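Local coordinates for transcriptional activator PlcR protein (PDB 3U3W) that activates transcription of virulence genes as a quorum-sensing regulator, binding DNA as a dimer once it has taken up the signal peptide PapR, at residues Q23-I37 against M46-I58. Sequence-based numbering, arbitrary orientation.
With nucleotides of chain F.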
loop_
_atom_site.group_PDB
_atom_site.type_symbol
_atom_site.label_atom_id
_atom_site.label_comp_id
_atom_site.label_asym_id
_atom_site.label_seq_id
_atom_site.Cartn_x
_atom_site.Cartn_y
_atom_site.Cartn_z
ATOM N N GLN A 23 -24.774 -2.161 22.188
ATOM C CA GLN A 23 -24.280 -1.017 21.427
ATOM C C GLN A 23 -23.794 -1.440 20.058
ATOM O O GLN A 23 -24.080 -0.791 19.047
ATOM C CB GLN A 23 -23.146 -0.328 22.175
ATOM C CG GLN A 23 -23.597 0.417 23.414
ATOM C CD GLN A 23 -22.465 1.180 24.067
ATOM O OE1 GLN A 23 -21.793 0.667 24.965
ATOM N NE2 GLN A 23 -22.244 2.415 23.617
ATOM N N LEU A 24 -23.049 -2.540 20.038
ATOM C CA LEU A 24 -22.460 -3.054 18.817
ATOM C C LEU A 24 -23.541 -3.527 17.861
ATOM O O LEU A 24 -23.455 -3.304 16.650
ATOM C CB LEU A 24 -21.496 -4.196 19.154
ATOM C CG LEU A 24 -20.781 -4.907 18.003
ATOM C CD1 LEU A 24 -20.111 -3.904 17.075
ATOM C CD2 LEU A 24 -19.775 -5.900 18.557
ATOM N N SER A 25 -24.568 -4.170 18.412
ATOM C CA SER A 25 -25.629 -4.775 17.606
ATOM C C SER A 25 -26.558 -3.773 16.904
ATOM O O SER A 25 -27.287 -4.147 15.984
ATOM C CB SER A 25 -26.450 -5.777 18.442
ATOM O OG SER A 25 -27.244 -5.143 19.435
ATOM N N GLU A 26 -26.515 -2.509 17.327
ATOM C CA GLU A 26 -27.448 -1.486 16.839
ATOM C C GLU A 26 -27.486 -1.317 15.319
ATOM O O GLU A 26 -26.459 -1.092 14.672
ATOM C CB GLU A 26 -27.175 -0.141 17.518
ATOM C CG GLU A 26 -27.727 -0.050 18.934
ATOM C CD GLU A 26 -27.003 0.984 19.790
ATOM O OE1 GLU A 26 -27.213 0.992 21.029
ATOM O OE2 GLU A 26 -26.224 1.783 19.224
ATOM N N ASN A 27 -28.687 -1.423 14.760
ATOM C CA ASN A 27 -28.904 -1.234 13.329
ATOM C C ASN A 27 -28.280 -2.335 12.490
ATOM O O ASN A 27 -28.357 -2.314 11.255
ATOM C CB ASN A 27 -28.396 0.138 12.874
ATOM C CG ASN A 27 -29.205 1.278 13.464
ATOM O OD1 ASN A 27 -30.326 1.551 13.023
ATOM N ND2 ASN A 27 -28.646 1.944 14.475
ATOM N N ILE A 28 -27.671 -3.300 13.173
ATOM C CA ILE A 28 -27.021 -4.413 12.505
ATOM C C ILE A 28 -27.781 -5.717 12.753
ATOM O O ILE A 28 -28.173 -6.406 11.813
ATOM C CB ILE A 28 -25.567 -4.551 12.972
ATOM C CG1 ILE A 28 -24.835 -3.215 12.818
ATOM C CG2 ILE A 28 -24.856 -5.631 12.182
ATOM C CD1 ILE A 28 -23.371 -3.266 13.203
ATOM N N CYS A 29 -27.995 -6.041 14.022
ATOM C CA CYS A 29 -28.627 -7.307 14.397
ATOM C C CYS A 29 -29.052 -7.250 15.857
ATOM O O CYS A 29 -28.876 -6.230 16.523
ATOM C CB CYS A 29 -27.642 -8.462 14.210
ATOM S SG CYS A 29 -26.113 -8.262 15.202
ATOM N N HIS A 30 -29.597 -8.356 16.353
ATOM C CA HIS A 30 -29.988 -8.470 17.759
ATOM C C HIS A 30 -28.753 -8.629 18.652
ATOM O O HIS A 30 -27.737 -9.181 18.218
ATOM C CB HIS A 30 -30.921 -9.671 17.932
ATOM C CG HIS A 30 -31.787 -9.594 19.147
ATOM N ND1 HIS A 30 -31.301 -9.784 20.423
ATOM C CD2 HIS A 30 -33.113 -9.354 19.284
ATOM C CE1 HIS A 30 -32.287 -9.666 21.292
ATOM N NE2 HIS A 30 -33.399 -9.405 20.625
ATOM N N GLN A 31 -28.830 -8.162 19.897
ATOM C CA GLN A 31 -27.673 -8.279 20.776
ATOM C C GLN A 31 -27.312 -9.749 21.038
ATOM O O GLN A 31 -26.138 -10.082 21.199
ATOM C CB GLN A 31 -27.865 -7.497 22.086
ATOM C CG GLN A 31 -28.671 -8.213 23.155
ATOM C CD GLN A 31 -27.839 -9.140 24.014
ATOM O OE1 GLN A 31 -28.287 -10.226 24.383
ATOM N NE2 GLN A 31 -26.627 -8.714 24.350
ATOM N N SER A 32 -28.323 -10.617 21.060
ATOM C CA SER A 32 -28.121 -12.043 21.315
ATOM C C SER A 32 -27.324 -12.740 20.201
ATOM O O SER A 32 -26.636 -13.737 20.449
ATOM C CB SER A 32 -29.463 -12.756 21.525
ATOM O OG SER A 32 -30.215 -12.799 20.327
ATOM N N GLU A 33 -27.422 -12.215 18.981
ATOM C CA GLU A 33 -26.643 -12.737 17.859
ATOM C C GLU A 33 -25.175 -12.329 17.968
ATOM O O GLU A 33 -24.291 -13.094 17.601
ATOM C CB GLU A 33 -27.224 -12.264 16.523
ATOM C CG GLU A 33 -26.477 -12.743 15.288
ATOM C CD GLU A 33 -26.610 -14.240 15.050
ATOM O OE1 GLU A 33 -27.194 -14.936 15.909
ATOM O OE2 GLU A 33 -26.122 -14.718 13.998
ATOM N N VAL A 34 -24.921 -11.121 18.467
ATOM C CA VAL A 34 -23.564 -10.718 18.813
ATOM C C VAL A 34 -23.003 -11.685 19.859
ATOM O O VAL A 34 -21.890 -12.185 19.716
ATOM C CB VAL A 34 -23.510 -9.259 19.330
ATOM C CG1 VAL A 34 -22.242 -9.017 20.163
ATOM C CG2 VAL A 34 -23.593 -8.296 18.163
ATOM N N SER A 35 -23.785 -11.960 20.901
ATOM C CA SER A 35 -23.386 -12.939 21.913
ATOM C C SER A 35 -23.000 -14.277 21.273
ATOM O O SER A 35 -21.955 -14.844 21.584
ATOM C CB SER A 35 -24.503 -13.151 22.940
ATOM O OG SER A 35 -24.109 -14.069 23.949
ATOM N N ARG A 36 -23.843 -14.773 20.373
ATOM C CA ARG A 36 -23.600 -16.065 19.758
ATOM C C ARG A 36 -22.409 -16.032 18.801
ATOM O O ARG A 36 -21.695 -17.023 18.664
ATOM C CB ARG A 36 -24.855 -16.586 19.056
ATOM C CG ARG A 36 -25.968 -17.046 19.993
ATOM C CD ARG A 36 -26.962 -17.902 19.228
ATOM N NE ARG A 36 -28.306 -17.874 19.794
ATOM C CZ ARG A 36 -28.768 -18.765 20.662
ATOM N NH1 ARG A 36 -27.987 -19.755 21.080
ATOM N NH2 ARG A 36 -30.009 -18.666 21.112
ATOM N N ILE A 37 -22.199 -14.894 18.145
ATOM C CA ILE A 37 -21.017 -14.689 17.309
ATOM C C ILE A 37 -19.719 -14.696 18.134
ATOM O O ILE A 37 -18.725 -15.304 17.727
ATOM C CB ILE A 37 -21.117 -13.386 16.487
ATOM C CG1 ILE A 37 -22.184 -13.532 15.406
ATOM C CG2 ILE A 37 -19.782 -13.037 15.839
ATOM C CD1 ILE A 37 -22.529 -12.238 14.742
ATOM N N MET A 46 -22.587 -11.910 5.603
ATOM C CA MET A 46 -21.833 -10.775 5.079
ATOM C C MET A 46 -22.343 -9.432 5.613
ATOM O O MET A 46 -21.560 -8.597 6.064
ATOM C CB MET A 46 -21.815 -10.800 3.553
ATOM C CG MET A 46 -21.101 -12.027 2.982
ATOM S SD MET A 46 -21.143 -12.064 1.185
ATOM C CE MET A 46 -19.986 -10.756 0.780
ATOM N N ASP A 47 -23.655 -9.241 5.564
ATOM C CA ASP A 47 -24.281 -8.035 6.094
ATOM C C ASP A 47 -23.818 -7.748 7.523
ATOM O O ASP A 47 -23.231 -6.701 7.800
ATOM C CB ASP A 47 -25.816 -8.132 6.021
ATOM C CG ASP A 47 -26.346 -9.525 6.374
ATOM O OD1 ASP A 47 -25.622 -10.307 7.029
ATOM O OD2 ASP A 47 -27.497 -9.840 5.994
ATOM N N ILE A 48 -24.074 -8.684 8.430
ATOM C CA ILE A 48 -23.685 -8.536 9.832
ATOM C C ILE A 48 -22.175 -8.340 10.062
ATOM O O ILE A 48 -21.777 -7.518 10.893
ATOM C CB ILE A 48 -24.234 -9.694 10.687
ATOM C CG1 ILE A 48 -25.765 -9.728 10.571
ATOM C CG2 ILE A 48 -23.795 -9.553 12.137
ATOM C CD1 ILE A 48 -26.455 -10.774 11.421
ATOM N N LEU A 49 -21.336 -9.058 9.317
ATOM C CA LEU A 49 -19.888 -8.924 9.492
ATOM C C LEU A 49 -19.409 -7.559 9.035
ATOM O O LEU A 49 -18.605 -6.907 9.694
ATOM C CB LEU A 49 -19.142 -9.983 8.694
ATOM C CG LEU A 49 -17.653 -10.033 9.029
ATOM C CD1 LEU A 49 -17.435 -10.245 10.540
ATOM C CD2 LEU A 49 -16.983 -11.135 8.224
ATOM N N GLN A 50 -19.897 -7.167 7.869
ATOM C CA GLN A 50 -19.623 -5.878 7.270
ATOM C C GLN A 50 -19.959 -4.751 8.256
ATOM O O GLN A 50 -19.155 -3.853 8.497
ATOM C CB GLN A 50 -20.437 -5.776 5.977
ATOM C CG GLN A 50 -21.059 -4.430 5.703
ATOM C CD GLN A 50 -20.014 -3.384 5.469
ATOM O OE1 GLN A 50 -18.923 -3.686 4.978
ATOM N NE2 GLN A 50 -20.321 -2.145 5.839
ATOM N N GLY A 51 -21.142 -4.836 8.850
ATOM C CA GLY A 51 -21.557 -3.919 9.894
ATOM C C GLY A 51 -20.640 -3.908 11.103
ATOM O O GLY A 51 -20.181 -2.845 11.526
ATOM N N ILE A 52 -20.376 -5.080 11.675
ATOM C CA ILE A 52 -19.491 -5.160 12.842
ATOM C C ILE A 52 -18.093 -4.607 12.536
ATOM O O ILE A 52 -17.519 -3.878 13.344
ATOM C CB ILE A 52 -19.376 -6.602 13.367
ATOM C CG1 ILE A 52 -20.660 -7.012 14.077
ATOM C CG2 ILE A 52 -18.183 -6.761 14.301
ATOM C CD1 ILE A 52 -20.807 -8.512 14.183
ATOM N N ALA A 53 -17.556 -4.942 11.366
ATOM C CA ALA A 53 -16.236 -4.461 10.972
ATOM C C ALA A 53 -16.205 -2.943 10.837
ATOM O O ALA A 53 -15.249 -2.290 11.244
ATOM C CB ALA A 53 -15.778 -5.126 9.677
ATOM N N ALA A 54 -17.260 -2.386 10.265
ATOM C CA ALA A 54 -17.357 -0.945 10.115
ATOM C C ALA A 54 -17.398 -0.222 11.468
ATOM O O ALA A 54 -16.593 0.681 11.732
ATOM C CB ALA A 54 -18.573 -0.588 9.271
ATOM N N LYS A 55 -18.330 -0.623 12.326
ATOM C CA LYS A 55 -18.470 0.011 13.631
ATOM C C LYS A 55 -17.197 -0.108 14.477
ATOM O O LYS A 55 -16.855 0.805 15.230
ATOM C CB LYS A 55 -19.689 -0.539 14.390
ATOM C CG LYS A 55 -20.129 0.367 15.551
ATOM C CD LYS A 55 -21.489 -0.020 16.122
ATOM C CE LYS A 55 -22.596 0.073 15.081
ATOM N NZ LYS A 55 -23.931 -0.248 15.673
ATOM N N LEU A 56 -16.492 -1.230 14.345
ATOM C CA LEU A 56 -15.275 -1.460 15.118
ATOM C C LEU A 56 -14.041 -0.896 14.410
ATOM O O LEU A 56 -12.943 -0.897 14.967
ATOM C CB LEU A 56 -15.079 -2.950 15.394
ATOM C CG LEU A 56 -16.146 -3.714 16.180
ATOM C CD1 LEU A 56 -15.839 -5.204 16.171
ATOM C CD2 LEU A 56 -16.244 -3.208 17.595
ATOM N N GLN A 57 -14.229 -0.403 13.189
ATOM C CA GLN A 57 -13.132 0.154 12.396
ATOM C C GLN A 57 -12.037 -0.879 12.178
ATOM O O GLN A 57 -10.882 -0.660 12.513
ATOM C CB GLN A 57 -12.564 1.423 13.041
ATOM C CG GLN A 57 -13.587 2.569 13.159
ATOM C CD GLN A 57 -13.019 3.829 13.824
ATOM O OE1 GLN A 57 -13.157 4.024 15.035
ATOM N NE2 GLN A 57 -12.386 4.690 13.028
ATOM N N ILE A 58 -12.417 -2.016 11.617
ATOM C CA ILE A 58 -11.469 -3.085 11.345
ATOM C C ILE A 58 -11.602 -3.511 9.889
ATOM O O ILE A 58 -12.706 -3.828 9.441
ATOM C CB ILE A 58 -11.737 -4.299 12.251
ATOM C CG1 ILE A 58 -11.633 -3.904 13.732
ATOM C CG2 ILE A 58 -10.821 -5.467 11.869
ATOM C CD1 ILE A 58 -10.204 -3.716 14.260
ATOM P P DG F 13 -30.934 -10.684 13.655
ATOM O OP1 DG F 13 -31.032 -9.449 12.836
ATOM O OP2 DG F 13 -29.938 -10.738 14.757
ATOM O "O5'" DG F 13 -32.370 -11.016 14.265
ATOM C "C5'" DG F 13 -33.490 -11.239 13.420
ATOM C "C4'" DG F 13 -34.733 -11.494 14.258
ATOM O "O4'" DG F 13 -34.667 -12.794 14.900
ATOM C "C3'" DG F 13 -34.997 -10.497 15.381
ATOM O "O3'" DG F 13 -36.395 -10.270 15.428
ATOM C "C2'" DG F 13 -34.491 -11.204 16.635
ATOM C "C1'" DG F 13 -34.737 -12.673 16.309
ATOM N N9 DG F 13 -33.736 -13.592 16.843
ATOM C C8 DG F 13 -32.363 -13.456 16.810
ATOM N N7 DG F 13 -31.709 -14.452 17.356
ATOM C C5 DG F 13 -32.720 -15.310 17.772
ATOM C C6 DG F 13 -32.625 -16.556 18.427
ATOM O O6 DG F 13 -31.599 -17.162 18.776
ATOM N N1 DG F 13 -33.888 -17.090 18.670
ATOM C C2 DG F 13 -35.087 -16.495 18.319
ATOM N N2 DG F 13 -36.208 -17.166 18.634
ATOM N N3 DG F 13 -35.188 -15.325 17.698
ATOM C C4 DG F 13 -33.968 -14.796 17.462
ATOM P P DT F 12 -26.087 -14.967 11.155
ATOM O OP1 DT F 12 -26.317 -15.273 9.733
ATOM O OP2 DT F 12 -25.179 -13.874 11.538
ATOM O "O5'" DT F 12 -27.497 -14.664 11.841
ATOM C "C5'" DT F 12 -28.529 -14.092 11.046
ATOM C "C4'" DT F 12 -29.818 -13.963 11.833
ATOM O "O4'" DT F 12 -30.212 -15.257 12.359
ATOM C "C3'" DT F 12 -29.787 -12.997 13.022
ATOM O "O3'" DT F 12 -30.661 -11.918 12.652
ATOM C "C2'" DT F 12 -30.246 -13.834 14.229
ATOM C "C1'" DT F 12 -30.918 -15.039 13.563
ATOM N N1 DT F 12 -30.899 -16.322 14.320
ATOM C C2 DT F 12 -32.096 -16.931 14.619
ATOM O O2 DT F 12 -33.173 -16.465 14.308
ATOM N N3 DT F 12 -31.987 -18.113 15.302
ATOM C C4 DT F 12 -30.826 -18.739 15.706
ATOM O O4 DT F 12 -30.849 -19.800 16.318
ATOM C C5 DT F 12 -29.600 -18.054 15.360
ATOM C C7 DT F 12 -28.264 -18.631 15.739
ATOM C C6 DT F 12 -29.697 -16.895 14.689
ATOM P P DC F 14 -37.010 -9.155 16.411
ATOM O OP1 DC F 14 -38.114 -8.472 15.690
ATOM O OP2 DC F 14 -35.890 -8.356 16.965
ATOM O "O5'" DC F 14 -37.643 -10.019 17.600
ATOM C "C5'" DC F 14 -38.481 -11.130 17.282
ATOM C "C4'" DC F 14 -38.959 -11.814 18.550
ATOM O "O4'" DC F 14 -38.011 -12.831 18.981
ATOM C "C3'" DC F 14 -39.163 -10.893 19.750
ATOM O "O3'" DC F 14 -40.301 -11.383 20.463
ATOM C "C2'" DC F 14 -37.854 -11.083 20.514
ATOM C "C1'" DC F 14 -37.638 -12.584 20.323
ATOM N N1 DC F 14 -36.223 -13.054 20.540
ATOM C C2 DC F 14 -35.959 -14.373 20.956
ATOM O O2 DC F 14 -36.879 -15.178 21.152
ATOM N N3 DC F 14 -34.670 -14.749 21.132
ATOM C C4 DC F 14 -33.673 -13.890 20.916
ATOM N N4 DC F 14 -32.428 -14.335 21.115
ATOM C C5 DC F 14 -33.915 -12.548 20.496
ATOM C C6 DC F 14 -35.189 -12.182 20.322
#
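Lys55 NZ is gripped by backbone carbonyls where the first helix of a helix-turn-helix gives way to the turn, a worked example of how the helix that follows this DNA-binding motif is joined to it. The shortest of its three bonds, 2.8 Å from NZ to Glu26 O, lies in the carbonyl plane on a lone pair; Leu24 O, 3.2 Å from NZ, is met from above its plane, and Gln23 O adds a weak third bond. A bend at chi3 (-61°) turns the otherwise extended lysine chain onto these oxygens, where its charge would offset the dipole at the C-terminal end of helix 21-25.

Beside the ammonium, Ile28 lays its CD1 against the backbone of Gly51, 3.5 Å from Gly51 C, while its CG2 rests over Ile48. At one end of this apolar seam Leu24 CD1 meets Leu56 CD2, the two side chains crossing at about a right angle; deeper in, Ile37 and Ile52 touch tip to tip through their CD1 atoms. Helix 4-16 closes over Leu24 and Ile37.

The axis of 31-37 runs nearly perpendicular to that of 46-56 (88°), and its helix is the recognition helix. Arg36 NH2 donates to O6 of DG13 of chain F, and Ser32 OG accepts from N4 of DC14 of chain F at 2.8 Å. His30 caps the helix through ND1, which takes the Ser32 N-H in the ring plane, while one ring face lies over C5 of DC14 of chain F. The His30 backbone N-H points almost straight (173°) at phosphate oxygen OP2 of DG13 of chain F, 2.9 Å from N.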